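Local coordinates for protein CyaY (Psychromonas ingrahamii, PDB 4HS5) that probably takes part in iron-sulfur cluster assembly, possibly as a regulator, and is an iron-binding member of the frataxin family, at residues A[1-7]-A[51-57]; A[10-14]-A[48-52]; A[14-18]-A[32-37]; A[44-48]-A[60-64]. All coordinates share one frame; numbering follows the deposited sequence. Where two conformers were deposited one is given.

Contact 1: A[1-7]-A[51-57]; sequences MNDSEFI and RQQPLHQ
Phe-6 lays its ring against the turn 53-56, and His-56 closes over one face of it: His-56 CA stands 3.7 Å from the centroid of the Phe-6 ring, 21° off the normal, a CH-pi contact. The phenyl group gets there because CG lies anti to the backbone N, aiming the ring at the turn, where CZ meets Gln-57 O at the ring edge at 3.3 Å. The two aromatic rings are moderately tilted and neither stack nor meet edge to face. The imidazole points instead at the helix start, donating from NE2 to Asp-3 OD1 at 2.8 Å; the oxygen lies near the ring plane, while the carboxylate is turned 78° against it. The amide of Gln-53 lies stacked on the Asp-3 carboxylate, planes 16° apart, without a hydrogen bond. Asn-2 and Glu-5 form a capping box, with Asn-2 OD1 accepting from Glu-5 N at 2.8 Å. An alanine in place of Phe-6 would remove the ring and would probably leave His-56 CA and the turn without their apolar cover. His-56 and Gln-57 opposite Gln-52 make a G1 beta bulge, which closes the hairpin between strands 46-52 and 57-61. The Phe-6 and Asp-3 contacts join the start of helix 3-24 to this hairpin. The side chain of Arg-51, on strand 46-52, crosses to the helix and forms a salt bridge with Asp-11, and Met-1 reaches Tyr-71 on strand 66-72.

Contact 2: A[10-14]-A[48-52]; sequences ADQLY and IINRQ
Arg-51 reaches from the sheet to the helix and grips Asp-11 in a salt bridge, part of the alpha-beta sandwich of the frataxin fold, in which helix 3-24 packs on an antiparallel sheet. Helix 10-14 runs nearly antiparallel to strand 48-52, at 168°, with the two axes 10.4 Å apart at closest approach. That spacing is filled by long side chains.

The tight part is the guanidinium and its surroundings. NH1 and NH2 both donate to the single oxygen Asp-11 OD1, NH2 at 2.6 Å and NH1 at 2.9 Å. The NH1 bond uses the anti lone pair of that oxygen, whereas NH2 meets it from above the carboxylate plane. The methyl of Ala-10 covers the centre of one guanidinium face, its CB 3.5 Å from Arg-51 CZ. The same cation sits over a face of the Tyr-14 ring, with Arg-51 CZ 4.7 Å from the centroid, a cation-pi contact in which the two planes are steeply inclined, at 75°. The bend at chi2 lays Arg-51 CD 3.2 Å from Tyr-14 CZ, the phenol OH being bonded to Ser-35 O, and the bend at chi3 turns the guanidinium back to the helix. Two bonds, a methyl and a ring thus restrict the turning of the guanidinium.

The looser, solvent side is the outer part of the Asp-11 carboxylate: Asp-11 is partly exposed, and its OD2 comes no nearer than 4.1 Å to Arg-51 NH2. Toward the interior the contact becomes apolar: Ile-49, which also touches Phe-85 of helix 85-97, brings its CG2 to 3.6 Å from Tyr-14 CE1.

Contact 3: A[14-18]-A[32-37]; sequences YQKIE and QNGSLL
Tyr-14 and Leu-37 bring helix 14-18 and strand 36-37 nearest, their CA atoms 7.5 Å apart, beside the type II' turn from Asn-33 to Leu-36. This turn links the first two strands of the frataxin sheet in a beta hairpin, and Gly-34 takes its positive-phi position.

The phenol of Tyr-14 spans the gap, and its OH donates to Ser-35 O at 2.6 Å, approaching almost straight on to the carbonyl, with a C=O...donor angle of 161°. One ring face is covered by Leu-37, whose CB lies 4.0 Å from the ring centroid in a CH-pi contact. Gln-32 approaches the ring edge, its amide plane 69° from the ring plane, while NE2 of Gln-32 is spent on Gly-34 O, fastening the amide to its own turn. A phenylalanine here would lack the hydroxyl and would probably leave Ser-35 O without its link to the helix, so that the turn is less firmly held.

Farther along the helix, Ile-17 CD1 and Leu-37 CD2 lie alongside, 4.1 Å apart; Ile-17 also touches Ile-49 and Phe-85. With CG anti to the backbone N (chi1 174°), the Leu-37 side chain swings toward the helix, where CD2 lies between Tyr-14 CG and Ile-17 CD1 while CD1 meets Glu-18 OE2. The carboxylate of Glu-18, a partly exposed residue, is joined to Gln-32 through one water, which donates to Glu-18 OE2 at 2.5 Å and to Gln-32 OE1 at 2.6 Å.

Contact 4: A[44-48]-A[60-64]; sequences HTKLI and LATLE
Leu-47 CB lies 4.1 Å from Leu-60 CD1, an apolar touch between neighbouring strands, and 4.0 Å from Ala-61 O. From CG, which stands anti to the carbonyl carbon (chi1 -66°), the CD2 branch swings across to Ala-61 O at 3.6 Å. The same methyl reaches the residue just beyond strand 57-61, meeting Thr-62 CA at 3.7 Å and also approaching the Thr-62 methyl CG2. Beyond these segments, the Leu-47 side chain touches Phe-41 and Gln-96, so it also meets strand 36-41 and helix 85-97.

The backbone supplies the firmer link. Ile-48 and Ala-61 are an antiparallel hydrogen-bonded pair: Ile-48 N donates to Ala-61 O at 3.1 Å, and Ala-61 N returns a bond to Ile-48 O at 2.8 Å. Both donors lie in the carbonyl planes. The two residues put their side chains on the same face of the sheet, with Ile-48 CB 4.0 Å from Ala-61 CB. Past this pair regular pairing stops, and Thr-45 CG2 meets Leu-63 CD1 at 4.1 Å, the two side chains crossing at about a right angle. Thr-62 OG1 accepts from Glu-64 N in an ST turn and also bonds with Asn-65 N, consistent with a turn of the chain before strand 66-72.

The chemistry therefore divides in two: paired amides fix the alignment of the strands, while the side-chain contacts across the contact are apolar and depend on shape rather than charge.

Overall arrangement
From the N terminus, the chain runs through helix 3-24, whose successive turns supply one side of contacts 1, 2 and 3. Contact 3 closes the shortest of these helix-to-sheet loops, at the turn between strands 28-33 and 36-41. It is enclosed by contact 2, which returns to strand 46-52, and contact 1 spans both, ending beyond that strand. Contact 4 opens after contact 3 has closed and ties strand 46-52 to 57-61; its segments alternate with those of contact 1, so the two cross, their centres about 22 Å apart. Tyr-14 is common to contacts 2 and 3, Arg-51 to contacts 1 and 2, and Ile-48 to contacts 2 and 4.

Contact 1: A[1-7]-A[51-57]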
# COMPACT_ATOMS: atom_id res chain seq x y z
N MET A 1 7.15 13.75 -13.61
CA MET A 1 7.18 12.30 -13.62
C MET A 1 6.47 11.79 -14.86
O MET A 1 5.40 12.30 -15.22
CB MET A 1 6.49 11.75 -12.36
CG MET A 1 6.60 10.24 -12.20
SD MET A 1 5.66 9.60 -10.80
CE MET A 1 6.42 10.48 -9.43
N ASN A 2 7.09 10.83 -15.55
CA ASN A 2 6.45 10.19 -16.68
C ASN A 2 5.97 8.80 -16.29
O ASN A 2 6.21 8.36 -15.16
CB ASN A 2 7.36 10.16 -17.93
CG ASN A 2 8.62 9.29 -17.77
OD1 ASN A 2 8.68 8.36 -16.96
ND2 ASN A 2 9.63 9.57 -18.58
N ASP A 3 5.31 8.11 -17.21
CA ASP A 3 4.78 6.79 -16.89
C ASP A 3 5.85 5.79 -16.48
O ASP A 3 5.66 5.03 -15.53
CB ASP A 3 4.01 6.24 -18.08
CG ASP A 3 2.77 7.03 -18.37
OD1 ASP A 3 2.37 7.84 -17.51
OD2 ASP A 3 2.20 6.84 -19.46
N SER A 4 6.97 5.79 -17.19
CA SER A 4 8.05 4.85 -16.92
C SER A 4 8.58 5.01 -15.49
O SER A 4 8.79 4.02 -14.78
CB SER A 4 9.19 5.07 -17.91
OG SER A 4 10.33 4.31 -17.55
N GLU A 5 8.77 6.26 -15.09
CA GLU A 5 9.21 6.59 -13.73
C GLU A 5 8.16 6.23 -12.68
O GLU A 5 8.49 5.73 -11.60
CB GLU A 5 9.56 8.08 -13.65
CG GLU A 5 10.78 8.44 -14.50
CD GLU A 5 10.87 9.92 -14.82
OE1 GLU A 5 9.95 10.68 -14.46
OE2 GLU A 5 11.87 10.32 -15.45
N PHE A 6 6.90 6.48 -12.99
CA PHE A 6 5.84 6.12 -12.06
C PHE A 6 5.87 4.62 -11.85
O PHE A 6 5.70 4.14 -10.72
CB PHE A 6 4.49 6.58 -12.59
CG PHE A 6 3.33 5.98 -11.85
CD1 PHE A 6 3.03 6.38 -10.55
CD2 PHE A 6 2.53 5.01 -12.45
CE1 PHE A 6 1.96 5.83 -9.86
CE2 PHE A 6 1.46 4.46 -11.76
CZ PHE A 6 1.18 4.87 -10.47
N ILE A 7 6.10 3.87 -12.92
CA ILE A 7 6.15 2.42 -12.84
C ILE A 7 7.30 1.95 -11.96
O ILE A 7 7.13 1.04 -11.13
CB ILE A 7 6.24 1.78 -14.24
CG1 ILE A 7 4.95 2.02 -15.02
CG2 ILE A 7 6.57 0.30 -14.14
CD1 ILE A 7 3.69 1.91 -14.20
N ARG A 51 -2.68 0.71 -8.84
CA ARG A 51 -1.88 1.76 -9.47
C ARG A 51 -2.73 2.41 -10.52
O ARG A 51 -3.46 1.73 -11.26
CB ARG A 51 -0.62 1.19 -10.10
CG ARG A 51 0.42 0.74 -9.11
CD ARG A 51 1.03 -0.59 -9.53
NE ARG A 51 2.02 -0.48 -10.58
CZ ARG A 51 3.26 -0.95 -10.47
NH1 ARG A 51 3.65 -1.56 -9.35
NH2 ARG A 51 4.11 -0.81 -11.48
N GLN A 52 -2.68 3.73 -10.59
CA GLN A 52 -3.38 4.41 -11.65
C GLN A 52 -2.38 5.21 -12.46
O GLN A 52 -2.09 6.36 -12.15
CB GLN A 52 -4.50 5.28 -11.09
CG GLN A 52 -5.54 4.51 -10.26
CD GLN A 52 -6.28 3.41 -11.04
OE1 GLN A 52 -5.99 3.14 -12.21
NE2 GLN A 52 -7.24 2.79 -10.38
N GLN A 53 -1.84 4.55 -13.49
CA GLN A 53 -0.75 5.09 -14.30
C GLN A 53 -1.01 6.47 -14.91
O GLN A 53 -0.15 7.34 -14.82
CB GLN A 53 -0.31 4.10 -15.38
CG GLN A 53 0.96 4.52 -16.11
CD GLN A 53 0.90 4.26 -17.60
OE1 GLN A 53 1.76 3.58 -18.16
NE2 GLN A 53 -0.12 4.81 -18.25
N PRO A 54 -2.18 6.68 -15.53
CA PRO A 54 -2.36 8.01 -16.12
C PRO A 54 -2.41 9.15 -15.08
O PRO A 54 -2.20 10.30 -15.44
CB PRO A 54 -3.70 7.90 -16.87
CG PRO A 54 -4.39 6.71 -16.28
CD PRO A 54 -3.30 5.77 -15.86
N LEU A 55 -2.67 8.81 -13.83
CA LEU A 55 -2.79 9.80 -12.76
C LEU A 55 -1.50 9.87 -11.94
O LEU A 55 -1.32 10.75 -11.09
CB LEU A 55 -3.95 9.40 -11.85
CG LEU A 55 -5.29 9.26 -12.58
CD1 LEU A 55 -6.18 8.23 -11.92
CD2 LEU A 55 -5.96 10.60 -12.62
N HIS A 56 -0.61 8.92 -12.20
CA HIS A 56 0.58 8.69 -11.38
C HIS A 56 0.27 8.60 -9.89
O HIS A 56 1.03 9.09 -9.06
CB HIS A 56 1.63 9.77 -11.66
CG HIS A 56 2.07 9.80 -13.09
ND1 HIS A 56 2.58 10.94 -13.68
CD2 HIS A 56 2.11 8.84 -14.03
CE1 HIS A 56 2.89 10.68 -14.93
NE2 HIS A 56 2.62 9.41 -15.18
N GLN A 57 -0.84 7.94 -9.55
CA GLN A 57 -1.20 7.72 -8.17
C GLN A 57 -1.23 6.25 -7.81
O GLN A 57 -1.47 5.40 -8.65
CB GLN A 57 -2.57 8.32 -7.85
CG GLN A 57 -2.60 9.84 -7.84
CD GLN A 57 -3.93 10.38 -7.37
OE1 GLN A 57 -4.98 9.78 -7.62
NE2 GLN A 57 -3.89 11.51 -6.68

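Contact 2: A[10-14]-A[48-52]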
# COMPACT_ATOMS: atom_id res chain seq x y z
N ALA A 10 6.29 2.79 -8.32
CA ALA A 10 5.21 1.95 -7.85
C ALA A 10 5.68 0.50 -7.66
O ALA A 10 5.25 -0.17 -6.71
CB ALA A 10 4.01 2.02 -8.79
N ASP A 11 6.57 0.03 -8.54
CA ASP A 11 7.19 -1.28 -8.36
C ASP A 11 7.99 -1.34 -7.07
O ASP A 11 7.92 -2.33 -6.34
CB ASP A 11 8.11 -1.64 -9.54
CG ASP A 11 7.34 -2.07 -10.77
OD1 ASP A 11 6.12 -2.25 -10.69
OD2 ASP A 11 7.99 -2.23 -11.83
N GLN A 12 8.77 -0.30 -6.80
CA GLN A 12 9.52 -0.23 -5.56
C GLN A 12 8.57 -0.30 -4.37
O GLN A 12 8.84 -0.99 -3.39
CB GLN A 12 10.38 1.04 -5.51
CG GLN A 12 11.61 0.95 -6.43
CD GLN A 12 12.48 2.18 -6.38
OE1 GLN A 12 12.08 3.22 -5.84
NE2 GLN A 12 13.67 2.09 -6.96
N LEU A 13 7.46 0.42 -4.45
CA LEU A 13 6.47 0.37 -3.38
C LEU A 13 5.89 -1.02 -3.18
O LEU A 13 5.82 -1.51 -2.05
CB LEU A 13 5.34 1.36 -3.67
CG LEU A 13 4.22 1.42 -2.63
CD1 LEU A 13 4.72 1.80 -1.25
CD2 LEU A 13 3.13 2.40 -3.12
N TYR A 14 5.47 -1.66 -4.27
CA TYR A 14 4.86 -2.96 -4.16
C TYR A 14 5.85 -3.97 -3.59
O TYR A 14 5.51 -4.73 -2.70
CB TYR A 14 4.36 -3.46 -5.52
CG TYR A 14 3.01 -2.94 -5.93
CD1 TYR A 14 2.51 -1.75 -5.43
CD2 TYR A 14 2.21 -3.67 -6.81
CE1 TYR A 14 1.27 -1.28 -5.81
CE2 TYR A 14 0.97 -3.20 -7.19
CZ TYR A 14 0.50 -2.02 -6.68
OH TYR A 14 -0.75 -1.56 -7.05
N ILE A 48 -6.96 -3.42 -0.57
CA ILE A 48 -6.73 -3.50 -2.00
C ILE A 48 -5.91 -2.30 -2.43
O ILE A 48 -6.30 -1.16 -2.20
CB ILE A 48 -8.04 -3.48 -2.79
CG1 ILE A 48 -8.97 -4.59 -2.32
CG2 ILE A 48 -7.75 -3.65 -4.29
CD1 ILE A 48 -10.40 -4.43 -2.79
N ILE A 49 -4.77 -2.57 -3.05
CA ILE A 49 -3.87 -1.52 -3.52
C ILE A 49 -3.90 -1.54 -5.04
O ILE A 49 -3.92 -2.60 -5.66
CB ILE A 49 -2.45 -1.72 -2.97
CG1 ILE A 49 -2.47 -1.58 -1.46
CG2 ILE A 49 -1.48 -0.72 -3.58
CD1 ILE A 49 -1.31 -2.23 -0.78
N ASN A 50 -3.95 -0.36 -5.64
CA ASN A 50 -4.03 -0.26 -7.09
C ASN A 50 -3.09 0.82 -7.59
O ASN A 50 -2.71 1.72 -6.84
CB ASN A 50 -5.47 0.05 -7.49
CG ASN A 50 -5.77 -0.36 -8.91
OD1 ASN A 50 -4.87 -0.52 -9.73
ND2 ASN A 50 -7.06 -0.50 -9.21
N ARG A 51 -2.68 0.71 -8.84
CA ARG A 51 -1.88 1.76 -9.47
C ARG A 51 -2.73 2.41 -10.52
O ARG A 51 -3.46 1.73 -11.26
CB ARG A 51 -0.62 1.19 -10.10
CG ARG A 51 0.42 0.74 -9.11
CD ARG A 51 1.03 -0.59 -9.53
NE ARG A 51 2.02 -0.48 -10.58
CZ ARG A 51 3.26 -0.95 -10.47
NH1 ARG A 51 3.65 -1.56 -9.35
NH2 ARG A 51 4.11 -0.81 -11.48
N GLN A 52 -2.68 3.73 -10.59
CA GLN A 52 -3.38 4.41 -11.65
C GLN A 52 -2.38 5.21 -12.46
O GLN A 52 -2.09 6.36 -12.15
CB GLN A 52 -4.50 5.28 -11.09
CG GLN A 52 -5.54 4.51 -10.26
CD GLN A 52 -6.28 3.41 -11.04
OE1 GLN A 52 -5.99 3.14 -12.21
NE2 GLN A 52 -7.24 2.79 -10.38

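Contact 3: A[14-18]-A[32-37]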
# COMPACT_ATOMS: atom_id res chain seq x y z
N TYR A 14 5.47 -1.66 -4.27
CA TYR A 14 4.86 -2.96 -4.16
C TYR A 14 5.85 -3.97 -3.59
O TYR A 14 5.51 -4.73 -2.70
CB TYR A 14 4.36 -3.46 -5.52
CG TYR A 14 3.01 -2.94 -5.93
CD1 TYR A 14 2.51 -1.75 -5.43
CD2 TYR A 14 2.21 -3.67 -6.81
CE1 TYR A 14 1.27 -1.28 -5.81
CE2 TYR A 14 0.97 -3.20 -7.19
CZ TYR A 14 0.50 -2.02 -6.68
OH TYR A 14 -0.75 -1.56 -7.05
N GLN A 15 7.07 -3.95 -4.08
CA GLN A 15 8.07 -4.87 -3.54
C GLN A 15 8.42 -4.56 -2.08
O GLN A 15 8.68 -5.49 -1.32
CB GLN A 15 9.33 -4.91 -4.41
CG GLN A 15 9.09 -5.51 -5.77
CD GLN A 15 10.36 -6.00 -6.42
OE1 GLN A 15 11.38 -5.32 -6.41
NE2 GLN A 15 10.31 -7.20 -6.99
N LYS A 16 8.43 -3.29 -1.70
CA LYS A 16 8.66 -2.89 -0.30
C LYS A 16 7.55 -3.46 0.58
O LYS A 16 7.80 -3.99 1.66
CB LYS A 16 8.72 -1.37 -0.17
CG LYS A 16 9.04 -0.84 1.22
CD LYS A 16 9.21 0.68 1.15
CE LYS A 16 9.76 1.27 2.44
NZ LYS A 16 11.26 1.30 2.48
N ILE A 17 6.32 -3.38 0.10
CA ILE A 17 5.20 -3.90 0.88
C ILE A 17 5.37 -5.40 1.07
O ILE A 17 5.24 -5.91 2.19
CB ILE A 17 3.86 -3.58 0.22
CG1 ILE A 17 3.58 -2.08 0.30
CG2 ILE A 17 2.73 -4.36 0.89
CD1 ILE A 17 2.45 -1.64 -0.63
N GLU A 18 5.71 -6.11 -0.01
CA GLU A 18 5.90 -7.56 0.03
C GLU A 18 7.07 -7.97 0.93
O GLU A 18 6.94 -8.88 1.75
CB GLU A 18 6.10 -8.10 -1.39
CG GLU A 18 4.85 -7.93 -2.21
CD GLU A 18 5.08 -8.09 -3.68
OE1 GLU A 18 6.24 -8.32 -4.09
OE2 GLU A 18 4.10 -7.97 -4.44
N GLN A 32 -0.41 -10.21 -6.40
CA GLN A 32 -0.52 -9.21 -7.45
C GLN A 32 -1.24 -9.77 -8.67
O GLN A 32 -0.89 -10.84 -9.18
CB GLN A 32 0.83 -8.61 -7.85
CG GLN A 32 0.69 -7.42 -8.80
CD GLN A 32 1.99 -6.66 -9.02
OE1 GLN A 32 3.02 -6.97 -8.42
NE2 GLN A 32 1.94 -5.65 -9.88
N ASN A 33 -2.24 -9.04 -9.13
CA ASN A 33 -3.02 -9.40 -10.30
C ASN A 33 -3.11 -8.15 -11.17
O ASN A 33 -3.89 -7.24 -10.89
CB ASN A 33 -4.41 -9.86 -9.85
CG ASN A 33 -5.34 -10.12 -11.01
OD1 ASN A 33 -4.91 -10.52 -12.09
ND2 ASN A 33 -6.63 -9.89 -10.80
N GLY A 34 -2.30 -8.10 -12.22
CA GLY A 34 -2.18 -6.88 -13.01
C GLY A 34 -1.62 -5.76 -12.15
O GLY A 34 -0.54 -5.88 -11.57
N SER A 35 -2.37 -4.67 -12.03
CA SER A 35 -1.95 -3.51 -11.25
C SER A 35 -2.42 -3.60 -9.81
O SER A 35 -2.06 -2.75 -8.99
CB SER A 35 -2.51 -2.24 -11.88
OG SER A 35 -1.99 -2.05 -13.18
N LEU A 36 -3.24 -4.61 -9.51
CA LEU A 36 -3.82 -4.78 -8.18
C LEU A 36 -2.89 -5.57 -7.26
O LEU A 36 -2.35 -6.60 -7.64
CB LEU A 36 -5.16 -5.52 -8.27
CG LEU A 36 -6.36 -4.82 -8.91
CD1 LEU A 36 -7.56 -5.77 -8.99
CD2 LEU A 36 -6.73 -3.57 -8.15
N LEU A 37 -2.70 -5.07 -6.04
CA LEU A 37 -2.04 -5.83 -5.01
C LEU A 37 -3.03 -6.00 -3.87
O LEU A 37 -3.42 -5.02 -3.24
CB LEU A 37 -0.76 -5.12 -4.54
CG LEU A 37 -0.00 -5.71 -3.34
CD1 LEU A 37 0.52 -7.11 -3.69
CD2 LEU A 37 1.14 -4.81 -2.90
O HOH W 1 4.30 -8.65 -6.86

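Contact 4: A[44-48]-A[60-64]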
# COMPACT_ATOMS: atom_id res chain seq x y z
N HIS A 44 -10.08 -12.87 7.08
CA HIS A 44 -10.68 -12.84 5.73
C HIS A 44 -11.03 -11.44 5.24
O HIS A 44 -11.63 -11.29 4.17
CB HIS A 44 -11.88 -13.79 5.62
CG HIS A 44 -11.53 -15.25 5.72
ND1 HIS A 44 -12.48 -16.23 5.83
CD2 HIS A 44 -10.33 -15.88 5.72
CE1 HIS A 44 -11.89 -17.41 5.90
NE2 HIS A 44 -10.58 -17.22 5.83
N THR A 45 -10.67 -10.42 6.01
CA THR A 45 -10.73 -9.04 5.52
C THR A 45 -9.56 -8.78 4.58
O THR A 45 -8.58 -9.53 4.55
CB THR A 45 -10.78 -7.98 6.65
OG1 THR A 45 -9.56 -7.99 7.40
CG2 THR A 45 -11.96 -8.26 7.59
N LYS A 46 -9.65 -7.70 3.81
CA LYS A 46 -8.64 -7.40 2.81
C LYS A 46 -8.30 -5.93 2.75
O LYS A 46 -9.03 -5.07 3.24
CB LYS A 46 -9.12 -7.84 1.42
CG LYS A 46 -9.44 -9.31 1.26
CD LYS A 46 -10.03 -9.55 -0.11
CE LYS A 46 -10.40 -11.00 -0.33
NZ LYS A 46 -10.90 -11.24 -1.72
N LEU A 47 -7.16 -5.63 2.13
CA LEU A 47 -6.83 -4.27 1.70
C LEU A 47 -6.50 -4.38 0.23
O LEU A 47 -5.85 -5.33 -0.19
CB LEU A 47 -5.61 -3.73 2.45
CG LEU A 47 -5.78 -3.51 3.96
CD1 LEU A 47 -4.50 -3.09 4.63
CD2 LEU A 47 -6.87 -2.49 4.20
N ILE A 48 -6.96 -3.42 -0.57
CA ILE A 48 -6.73 -3.50 -2.00
C ILE A 48 -5.91 -2.30 -2.43
O ILE A 48 -6.30 -1.16 -2.20
CB ILE A 48 -8.04 -3.48 -2.79
CG1 ILE A 48 -8.97 -4.59 -2.32
CG2 ILE A 48 -7.75 -3.65 -4.29
CD1 ILE A 48 -10.40 -4.43 -2.79
N LEU A 60 -5.33 3.00 -2.23
CA LEU A 60 -5.53 2.00 -1.19
C LEU A 60 -6.99 2.01 -0.76
O LEU A 60 -7.52 3.06 -0.41
CB LEU A 60 -4.66 2.30 0.02
CG LEU A 60 -5.00 1.50 1.29
CD1 LEU A 60 -4.66 0.04 1.11
CD2 LEU A 60 -4.26 2.07 2.49
N ALA A 61 -7.61 0.84 -0.79
CA ALA A 61 -8.95 0.64 -0.27
C ALA A 61 -8.85 -0.08 1.06
O ALA A 61 -8.34 -1.19 1.13
CB ALA A 61 -9.76 -0.16 -1.24
N THR A 62 -9.34 0.58 2.11
CA THR A 62 -9.53 -0.05 3.40
C THR A 62 -10.97 -0.56 3.44
O THR A 62 -11.68 -0.48 2.45
CB THR A 62 -9.29 0.91 4.58
OG1 THR A 62 -10.25 1.98 4.53
CG2 THR A 62 -7.88 1.49 4.51
N LEU A 63 -11.39 -1.09 4.59
CA LEU A 63 -12.77 -1.52 4.75
C LEU A 63 -13.74 -0.36 4.60
O LEU A 63 -14.88 -0.56 4.18
CB LEU A 63 -12.96 -2.18 6.11
CG LEU A 63 -12.42 -3.60 6.16
CD1 LEU A 63 -12.48 -4.16 7.56
CD2 LEU A 63 -13.22 -4.46 5.20
N GLU A 64 -13.28 0.83 4.94
CA GLU A 64 -14.15 2.00 5.02
C GLU A 64 -14.07 2.88 3.77
O GLU A 64 -15.10 3.28 3.22
CB GLU A 64 -13.76 2.85 6.23
CG GLU A 64 -13.50 2.06 7.51
CD GLU A 64 -14.76 1.76 8.30
OE1 GLU A 64 -15.86 2.13 7.85
OE2 GLU A 64 -14.64 1.18 9.40